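Local coordinates for protein aldehyde dehydrogenase (Burkholderia thailandensis, PDB 5J6B) that binds NADPH and, as a member of the aldehyde dehydrogenase family, probably oxidises aldehydes to carboxylic acids with a nicotinamide cofactor, at residues 66-70 with 71-75; 236-239 with 240-243. One frame throughout, in Å; residues are numbered along the deposited sequence.

How the contacts relate
Both contacts are starts of helices, met one after the other along the chain: contact 1 (66-70 with 71-75) opens helix 70-86 after the short link from helix 48-66, and contact 2 (236-239 with 240-243) opens helix 239-248. Their centres lie 33 Å apart and their nearest atoms about 21 Å apart, without touching. Contact 2 sits about 12 Å from the centre of the chain, where strand 232-236 of the mixed sheet of the cofactor domain passes into its helix, with NADPH against the first turn. Contact 1 is peripheral, about 27 Å out. Contact 2 holds the cofactor and also touches the fourth subunit through Trp-243; contact 1 meets all three other subunits.

Contact 1. Residues 66-70 with 71-75; sequences RALPA and FRRQA
Pro-69 packs against the ring of Phe-71 at the start of helix 70-86, in a helix-loop-helix connection of the aldehyde dehydrogenase chain at the tetramer interface: the chain leaves helix 48-66 through a short loop and Pro-69 takes the N-cap position. The closest approach is between Pro-69 CB and Phe-71 CE2 (3.5 Å); Pro-69 CG also leans on that side of the ring, reaching CE2 and CZ, and the two rings meet at a slant. Phe-71 sets its CG between its own backbone N and carbonyl carbon (chi1 68°), which brings the CD2-CE2 side of the ring back to the proline. The CD corner of Pro-69 serves another neighbour: it lies 3.7 Å from Arg-72 CG, the two side chains running side by side.

Arg-72 then bends at chi2 and chi3, and its guanidinium carries Leu-68 CD2 over one face, offset toward the rim. The charge of that group is met by a salt bridge from NH2 to Asp-205. Arg-73 meets Leu-68 at its base, NH1 lying 4.1 Å from Leu-68 CB.

Backbone bonds bind the first turn. Pro-69 O receives weak bonds from both Arg-72 N and Arg-73 N, and Gln-74 N gives a straighter one to Ala-70 O (3.0 Å, 160° at the hydrogen). Gln-74 NE2 hydrogen-bonds to OE2 of Glu-122 of the third subunit, Arg-66 NH1 to the backbone O of Asp-432 of the fourth, and the Pro-69 and Phe-71 side chains pack on Gln-141 and Ser-137 of the second. Back at the link, Leu-68 O sits over one face of the Arg-73 guanidinium, 3.1 Å from NH1 but at too poor an angle for a hydrogen bond.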
ATOM      1  N   ARG A  66       5.342   2.512 -25.050  1.00 33.13           N
ATOM      2  CA  ARG A  66       5.332   3.368 -23.872  1.00 36.01           C
ATOM      3  C   ARG A  66       4.310   4.497 -23.998  1.00 36.10           C
ATOM      4  O   ARG A  66       3.722   4.913 -22.996  1.00 36.03           O
ATOM      5  CB  ARG A  66       6.734   3.929 -23.652  1.00 39.58           C
ATOM      6  CG  ARG A  66       6.846   4.830 -22.468  1.00 47.30           C
ATOM      7  CD  ARG A  66       7.780   4.265 -21.424  1.00 50.40           C
ATOM      8  NE  ARG A  66       7.680   5.042 -20.194  1.00 54.16           N
ATOM      9  CZ  ARG A  66       8.385   6.140 -19.951  1.00 56.77           C
ATOM     10  NH1 ARG A  66       9.254   6.583 -20.851  1.00 63.39           N
ATOM     11  NH2 ARG A  66       8.220   6.797 -18.812  1.00 53.74           N
ATOM     12  N   ALA A  67       4.072   4.989 -25.214  1.00 36.01           N
ATOM     13  CA  ALA A  67       3.163   6.108 -25.431  1.00 28.98           C
ATOM     14  C   ALA A  67       1.687   5.728 -25.340  1.00 29.88           C
ATOM     15  O   ALA A  67       0.833   6.621 -25.387  1.00 27.66           O
ATOM     16  CB  ALA A  67       3.430   6.742 -26.800  1.00 27.45           C
ATOM     17  N   LEU A  68       1.355   4.449 -25.252  1.00 21.75           N
ATOM     18  CA  LEU A  68      -0.049   4.079 -25.104  1.00 23.82           C
ATOM     19  C   LEU A  68      -0.514   4.398 -23.689  1.00 23.84           C
ATOM     20  O   LEU A  68       0.108   3.939 -22.726  1.00 18.89           O
ATOM     21  CB  LEU A  68      -0.263   2.595 -25.377  1.00 25.42           C
ATOM     22  CG  LEU A  68      -0.109   2.103 -26.805  1.00 27.46           C
ATOM     23  CD1 LEU A  68      -0.480   0.632 -26.854  1.00 26.42           C
ATOM     24  CD2 LEU A  68      -0.987   2.932 -27.732  1.00 32.08           C
ATOM     25  N   PRO A  69      -1.601   5.147 -23.521  1.00 23.07           N
ATOM     26  CA  PRO A  69      -2.172   5.335 -22.179  1.00 25.57           C
ATOM     27  C   PRO A  69      -2.739   4.034 -21.627  1.00 23.27           C
ATOM     28  O   PRO A  69      -3.045   3.093 -22.366  1.00 17.84           O
ATOM     29  CB  PRO A  69      -3.285   6.369 -22.393  1.00 25.08           C
ATOM     30  CG  PRO A  69      -3.111   6.877 -23.778  1.00 31.99           C
ATOM     31  CD  PRO A  69      -2.396   5.815 -24.558  1.00 24.91           C
ATOM     32  N   ALA A  70      -2.899   4.004 -20.294  1.00 17.72           N
ATOM     33  CA  ALA A  70      -3.320   2.782 -19.612  1.00 17.33           C
ATOM     34  C   ALA A  70      -4.618   2.224 -20.190  1.00 16.84           C
ATOM     35  O   ALA A  70      -4.727   1.012 -20.409  1.00 17.16           O
ATOM     36  CB  ALA A  70      -3.481   3.028 -18.106  1.00 19.34           C
ATOM     37  N   PHE A  71      -5.615   3.090 -20.443  1.00 14.95           N
ATOM     38  CA  PHE A  71      -6.902   2.583 -20.925  1.00 19.30           C
ATOM     39  C   PHE A  71      -6.770   1.915 -22.293  1.00 20.12           C
ATOM     40  O   PHE A  71      -7.565   1.025 -22.624  1.00 18.93           O
ATOM     41  CB  PHE A  71      -7.964   3.701 -20.958  1.00 15.79           C
ATOM     42  CG  PHE A  71      -7.707   4.777 -21.987  1.00 16.36           C
ATOM     43  CD1 PHE A  71      -8.188   4.648 -23.287  1.00 19.77           C
ATOM     44  CD2 PHE A  71      -7.020   5.937 -21.647  1.00 17.98           C
ATOM     45  CE1 PHE A  71      -7.952   5.634 -24.239  1.00 22.54           C
ATOM     46  CE2 PHE A  71      -6.779   6.934 -22.600  1.00 21.80           C
ATOM     47  CZ  PHE A  71      -7.250   6.778 -23.893  1.00 27.80           C
ATOM     48  N   ARG A  72      -5.789   2.321 -23.102  1.00 15.37           N
ATOM     49  CA  ARG A  72      -5.587   1.638 -24.382  1.00 20.20           C
ATOM     50  C   ARG A  72      -5.046   0.229 -24.169  1.00 16.28           C
ATOM     51  O   ARG A  72      -5.447  -0.720 -24.858  1.00 16.18           O
ATOM     52  CB  ARG A  72      -4.642   2.448 -25.274  1.00 19.68           C
ATOM     53  CG  ARG A  72      -5.238   3.776 -25.767  1.00 26.62           C
ATOM     54  CD  ARG A  72      -6.187   3.564 -26.949  1.00 30.10           C
ATOM     55  NE  ARG A  72      -5.475   3.041 -28.112  1.00 40.97           N
ATOM     56  CZ  ARG A  72      -4.753   3.787 -28.948  1.00 44.67           C
ATOM     57  NH1 ARG A  72      -4.650   5.099 -28.754  1.00 45.45           N
ATOM     58  NH2 ARG A  72      -4.128   3.220 -29.976  1.00 39.06           N
ATOM     59  N   ARG A  73      -4.135   0.069 -23.213  1.00 15.72           N
ATOM     60  CA  ARG A  73      -3.625  -1.265 -22.925  1.00 13.96           C
ATOM     61  C   ARG A  73      -4.720  -2.149 -22.354  1.00 15.44           C
ATOM     62  O   ARG A  73      -4.784  -3.347 -22.659  1.00 13.58           O
ATOM     63  CB  ARG A  73      -2.436  -1.163 -21.978  1.00 19.29           C
ATOM     64  CG  ARG A  73      -1.300  -0.345 -22.574  1.00 22.21           C
ATOM     65  CD  ARG A  73       0.005  -0.654 -21.867  1.00 26.25           C
ATOM     66  NE  ARG A  73       0.302   0.283 -20.799  1.00 42.47           N
ATOM     67  CZ  ARG A  73       1.164   1.287 -20.913  1.00 56.18           C
ATOM     68  NH1 ARG A  73       1.809   1.495 -22.056  1.00 48.63           N
ATOM     69  NH2 ARG A  73       1.379   2.088 -19.879  1.00 69.23           N
ATOM     70  N   GLN A  74      -5.611  -1.569 -21.547  1.00 13.84           N
ATOM     71  CA  GLN A  74      -6.756  -2.323 -21.048  1.00 14.13           C
ATOM     72  C   GLN A  74      -7.644  -2.803 -22.191  1.00 17.97           C
ATOM     73  O   GLN A  74      -8.103  -3.955 -22.193  1.00 16.39           O
ATOM     74  CB  GLN A  74      -7.554  -1.458 -20.073  1.00 18.62           C
ATOM     75  CG  GLN A  74      -8.748  -2.162 -19.446  1.00 14.01           C
ATOM     76  CD  GLN A  74      -9.492  -1.264 -18.476  1.00 14.83           C
ATOM     77  OE1 GLN A  74      -9.820  -0.126 -18.796  1.00 17.78           O
ATOM     78  NE2 GLN A  74      -9.731  -1.766 -17.268  1.00 20.32           N
ATOM     79  N   ALA A  75      -7.916  -1.925 -23.163  1.00 15.00           N
ATOM     80  CA  ALA A  75      -8.791  -2.312 -24.267  1.00 18.58           C
ATOM     81  C   ALA A  75      -8.162  -3.423 -25.097  1.00 16.69           C
ATOM     82  O   ALA A  75      -8.868  -4.312 -25.588  1.00 20.18           O
ATOM     83  CB  ALA A  75      -9.109  -1.103 -25.142  1.00 15.88           C
TER

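Contact 2. Residues 236-239 with 240-243; sequences TGSP and TVGW. With NDP (NADPH dihydro-nicotinamide-adenine-dinucleotide phosphate), chain F.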
ATOM      1  N   THR A 236       9.669 -20.457 -17.853  1.00 12.69           N
ATOM      2  CA  THR A 236       8.869 -21.439 -17.124  1.00 17.54           C
ATOM      3  C   THR A 236       9.141 -22.812 -17.731  1.00 16.13           C
ATOM      4  O   THR A 236       8.940 -23.009 -18.937  1.00 22.28           O
ATOM      5  CB  THR A 236       7.377 -21.088 -17.175  1.00 16.09           C
ATOM      6  OG1 THR A 236       7.176 -19.779 -16.625  1.00 15.67           O
ATOM      7  CG2 THR A 236       6.542 -22.090 -16.378  1.00 14.17           C
ATOM      8  N   GLY A 237       9.613 -23.746 -16.907  1.00 18.10           N
ATOM      9  CA  GLY A 237      10.033 -25.043 -17.412  1.00 15.23           C
ATOM     10  C   GLY A 237      10.786 -25.831 -16.352  1.00 17.06           C
ATOM     11  O   GLY A 237      10.615 -25.608 -15.150  1.00 16.77           O
ATOM     12  N   SER A 238      11.617 -26.762 -16.814  1.00 16.52           N
ATOM     13  CA  SER A 238      12.251 -27.695 -15.894  1.00 14.54           C
ATOM     14  C   SER A 238      13.360 -27.007 -15.093  1.00 21.38           C
ATOM     15  O   SER A 238      14.021 -26.087 -15.586  1.00 17.28           O
ATOM     16  CB  SER A 238      12.823 -28.907 -16.640  1.00 17.42           C
ATOM     17  OG  SER A 238      13.897 -28.544 -17.495  1.00 20.58           O
ATOM     18  N   PRO A 239      13.563 -27.428 -13.837  1.00 20.76           N
ATOM     19  CA  PRO A 239      14.685 -26.892 -13.048  1.00 19.79           C
ATOM     20  C   PRO A 239      16.031 -27.044 -13.730  1.00 22.50           C
ATOM     21  O   PRO A 239      16.832 -26.102 -13.714  1.00 21.26           O
ATOM     22  CB  PRO A 239      14.624 -27.716 -11.753  1.00 20.61           C
ATOM     23  CG  PRO A 239      13.206 -28.147 -11.647  1.00 24.43           C
ATOM     24  CD  PRO A 239      12.724 -28.360 -13.065  1.00 18.88           C
ATOM     25  N   THR A 240      16.295 -28.202 -14.344  1.00 17.96           N
ATOM     26  CA  THR A 240      17.598 -28.422 -14.966  1.00 23.60           C
ATOM     27  C   THR A 240      17.877 -27.381 -16.038  1.00 25.98           C
ATOM     28  O   THR A 240      18.988 -26.845 -16.114  1.00 27.77           O
ATOM     29  CB  THR A 240      17.676 -29.824 -15.561  1.00 26.68           C
ATOM     30  OG1 THR A 240      17.321 -30.786 -14.563  1.00 35.68           O
ATOM     31  CG2 THR A 240      19.097 -30.112 -16.077  1.00 30.14           C
ATOM     32  N   VAL A 241      16.872 -27.063 -16.860  1.00 18.17           N
ATOM     33  CA  VAL A 241      17.063 -26.068 -17.914  1.00 17.29           C
ATOM     34  C   VAL A 241      17.151 -24.661 -17.319  1.00 15.68           C
ATOM     35  O   VAL A 241      18.059 -23.887 -17.649  1.00 20.72           O
ATOM     36  CB  VAL A 241      15.933 -26.175 -18.957  1.00 15.98           C
ATOM     37  CG1 VAL A 241      15.962 -24.977 -19.901  1.00 22.19           C
ATOM     38  CG2 VAL A 241      16.052 -27.499 -19.734  1.00 17.02           C
ATOM     39  N   GLY A 242      16.224 -24.320 -16.422  1.00 18.36           N
ATOM     40  CA  GLY A 242      16.151 -22.950 -15.927  1.00 18.63           C
ATOM     41  C   GLY A 242      17.438 -22.478 -15.273  1.00 17.57           C
ATOM     42  O   GLY A 242      17.925 -21.380 -15.554  1.00 20.23           O
ATOM     43  N   TRP A 243      18.008 -23.294 -14.382  1.00 16.08           N
ATOM     44  CA  TRP A 243      19.222 -22.839 -13.712  1.00 19.31           C
ATOM     45  C   TRP A 243      20.391 -22.745 -14.682  1.00 21.52           C
ATOM     46  O   TRP A 243      21.276 -21.900 -14.501  1.00 18.72           O
ATOM     47  CB  TRP A 243      19.568 -23.742 -12.521  1.00 17.33           C
ATOM     48  CG  TRP A 243      18.528 -23.687 -11.431  1.00 18.51           C
ATOM     49  CD1 TRP A 243      17.693 -24.704 -11.032  1.00 18.00           C
ATOM     50  CD2 TRP A 243      18.180 -22.547 -10.626  1.00 17.41           C
ATOM     51  NE1 TRP A 243      16.883 -24.273 -10.001  1.00 17.16           N
ATOM     52  CE2 TRP A 243      17.142 -22.953  -9.750  1.00 16.05           C
ATOM     53  CE3 TRP A 243      18.650 -21.230 -10.553  1.00 15.44           C
ATOM     54  CZ2 TRP A 243      16.572 -22.086  -8.804  1.00 16.79           C
ATOM     55  CZ3 TRP A 243      18.084 -20.369  -9.613  1.00 17.34           C
ATOM     56  CH2 TRP A 243      17.053 -20.803  -8.751  1.00 17.27           C
TER
HETATM   57  PA  NDP F 502      11.585 -27.914 -20.387  1.00 24.36           P
HETATM   58  O1A NDP F 502      12.561 -27.336 -19.406  1.00 20.41           O
HETATM   59  O2A NDP F 502      12.100 -29.209 -21.025  1.00 26.77           O
HETATM   60  O5B NDP F 502      11.263 -26.884 -21.549  1.00 26.26           O
HETATM   61  C5B NDP F 502      10.538 -25.672 -21.251  1.00 23.68           C
HETATM   62  C4B NDP F 502      10.815 -24.701 -22.370  1.00 22.83           C
HETATM   63  O4B NDP F 502      12.225 -24.384 -22.389  1.00 21.09           O
HETATM   64  C3B NDP F 502      10.489 -25.217 -23.780  1.00 24.15           C
HETATM   65  O3B NDP F 502       9.955 -24.150 -24.559  1.00 19.49           O
HETATM   66  C2B NDP F 502      11.865 -25.640 -24.302  1.00 21.49           C
HETATM   67  O2B NDP F 502      12.008 -25.629 -25.737  1.00 29.71           O
HETATM   68  C1B NDP F 502      12.711 -24.528 -23.709  1.00 23.79           C
HETATM   69  N9A NDP F 502      14.145 -24.814 -23.671  1.00 20.71           N
HETATM   70  C8A NDP F 502      14.768 -25.944 -23.210  1.00 21.54           C
HETATM   71  N7A NDP F 502      16.078 -25.876 -23.227  1.00 17.55           N
HETATM   72  C5A NDP F 502      16.337 -24.616 -23.746  1.00 21.47           C
HETATM   73  C6A NDP F 502      17.534 -23.922 -24.006  1.00 23.58           C
HETATM   74  N6A NDP F 502      18.756 -24.451 -23.839  1.00 24.71           N
HETATM   75  N1A NDP F 502      17.438 -22.661 -24.480  1.00 23.29           N
HETATM   76  C2A NDP F 502      16.223 -22.151 -24.715  1.00 23.83           C
HETATM   77  N3A NDP F 502      15.029 -22.720 -24.538  1.00 22.59           N
HETATM   78  C4A NDP F 502      15.153 -23.955 -24.033  1.00 23.82           C
HETATM   79  O3  NDP F 502      10.238 -28.284 -19.624  1.00 24.91           O
HETATM   80  PN  NDP F 502       8.848 -28.874 -20.132  1.00 22.97           P
HETATM   81  O1N NDP F 502       8.419 -28.169 -21.371  1.00 19.57           O
HETATM   82  O2N NDP F 502       9.012 -30.369 -20.326  1.00 20.22           O
HETATM   83  O5D NDP F 502       7.839 -28.618 -18.917  1.00 21.32           O
HETATM   84  C5D NDP F 502       7.840 -29.366 -17.689  1.00 24.60           C
HETATM   85  C4D NDP F 502       8.579 -28.578 -16.635  1.00 25.06           C
HETATM   86  O4D NDP F 502       7.925 -27.293 -16.433  1.00 30.80           O
HETATM   87  C3D NDP F 502       8.608 -29.270 -15.262  1.00 29.33           C
HETATM   88  O3D NDP F 502       9.853 -29.182 -14.578  1.00 26.22           O
HETATM   89  C2D NDP F 502       7.529 -28.507 -14.501  1.00 32.58           C
HETATM   90  O2D NDP F 502       7.564 -28.558 -13.082  1.00 34.11           O
HETATM   91  C1D NDP F 502       7.748 -27.105 -15.041  1.00 38.33           C
HETATM   92  N1N NDP F 502       6.570 -26.294 -14.752  1.00 39.87           N
HETATM   93  C2N NDP F 502       6.660 -25.142 -14.006  1.00 36.60           C
HETATM   94  C3N NDP F 502       5.573 -24.449 -13.601  1.00 34.93           C
HETATM   95  C7N NDP F 502       5.675 -23.143 -12.853  1.00 30.84           C
HETATM   96  O7N NDP F 502       4.959 -22.202 -13.237  1.00 24.18           O
HETATM   97  N7N NDP F 502       6.488 -23.054 -11.799  1.00 18.32           N
HETATM   98  C4N NDP F 502       4.196 -25.002 -13.872  1.00 34.00           C
HETATM   99  C5N NDP F 502       4.242 -26.016 -14.959  1.00 36.48           C
HETATM  100  C6N NDP F 502       5.361 -26.638 -15.281  1.00 39.62           C
HETATM  101  P2B NDP F 502      11.501 -26.865 -26.660  1.00 24.11           P
HETATM  102  O1X NDP F 502      10.705 -27.836 -25.847  1.00 22.18           O
HETATM  103  O2X NDP F 502      10.691 -26.166 -27.751  1.00 28.35           O
HETATM  104  O3X NDP F 502      12.780 -27.522 -27.217  1.00 25.25           O
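Ser-238 and Val-241 face each other across the first turn of helix 239-248, and one oxygen of NADPH, O1A, lies against both. With chi1 at 66°, Ser-238 OG is tucked in over its own backbone, from where it gives a hydrogen bond to O1A (2.6 Å) and accepts a weak one from Val-241 N (3.4 Å). Ser-238 N adds a second bond to O1A (2.8 Å), so backbone and side chain of one residue grip the same phosphate oxygen. The two methyls of Val-241 part ways: CG2 rests beside Ser-238 OG, while CG1 reaches the adenine at N7A (3.4 Å).

Ser-238 is thus the N-cap of a helix that follows strand 232-236 in the Rossmann-like cofactor domain of the aldehyde dehydrogenases, and the helix start would favour the negative phosphate. Before it, Gly-237 has no side chain where a CB would run into C5B of NADPH; Gly-237 C lies 3.2 Å from O4D of NADPH.

Within the turn, Gly-242 N bonds to Ser-238 O at 168°, and Trp-243 N to Pro-239 O at 178°. Pro-239 O lies oblique to the indole, 3.1 Å from Trp-243 CD1; Trp-243 NE1 bonds to Asp-459 O, and Lys-251 of the fourth subunit makes a cation-pi contact with the ring. Pro-239 CD, on the cofactor side, lies 3.3 Å from O3D of the nicotinamide ribose.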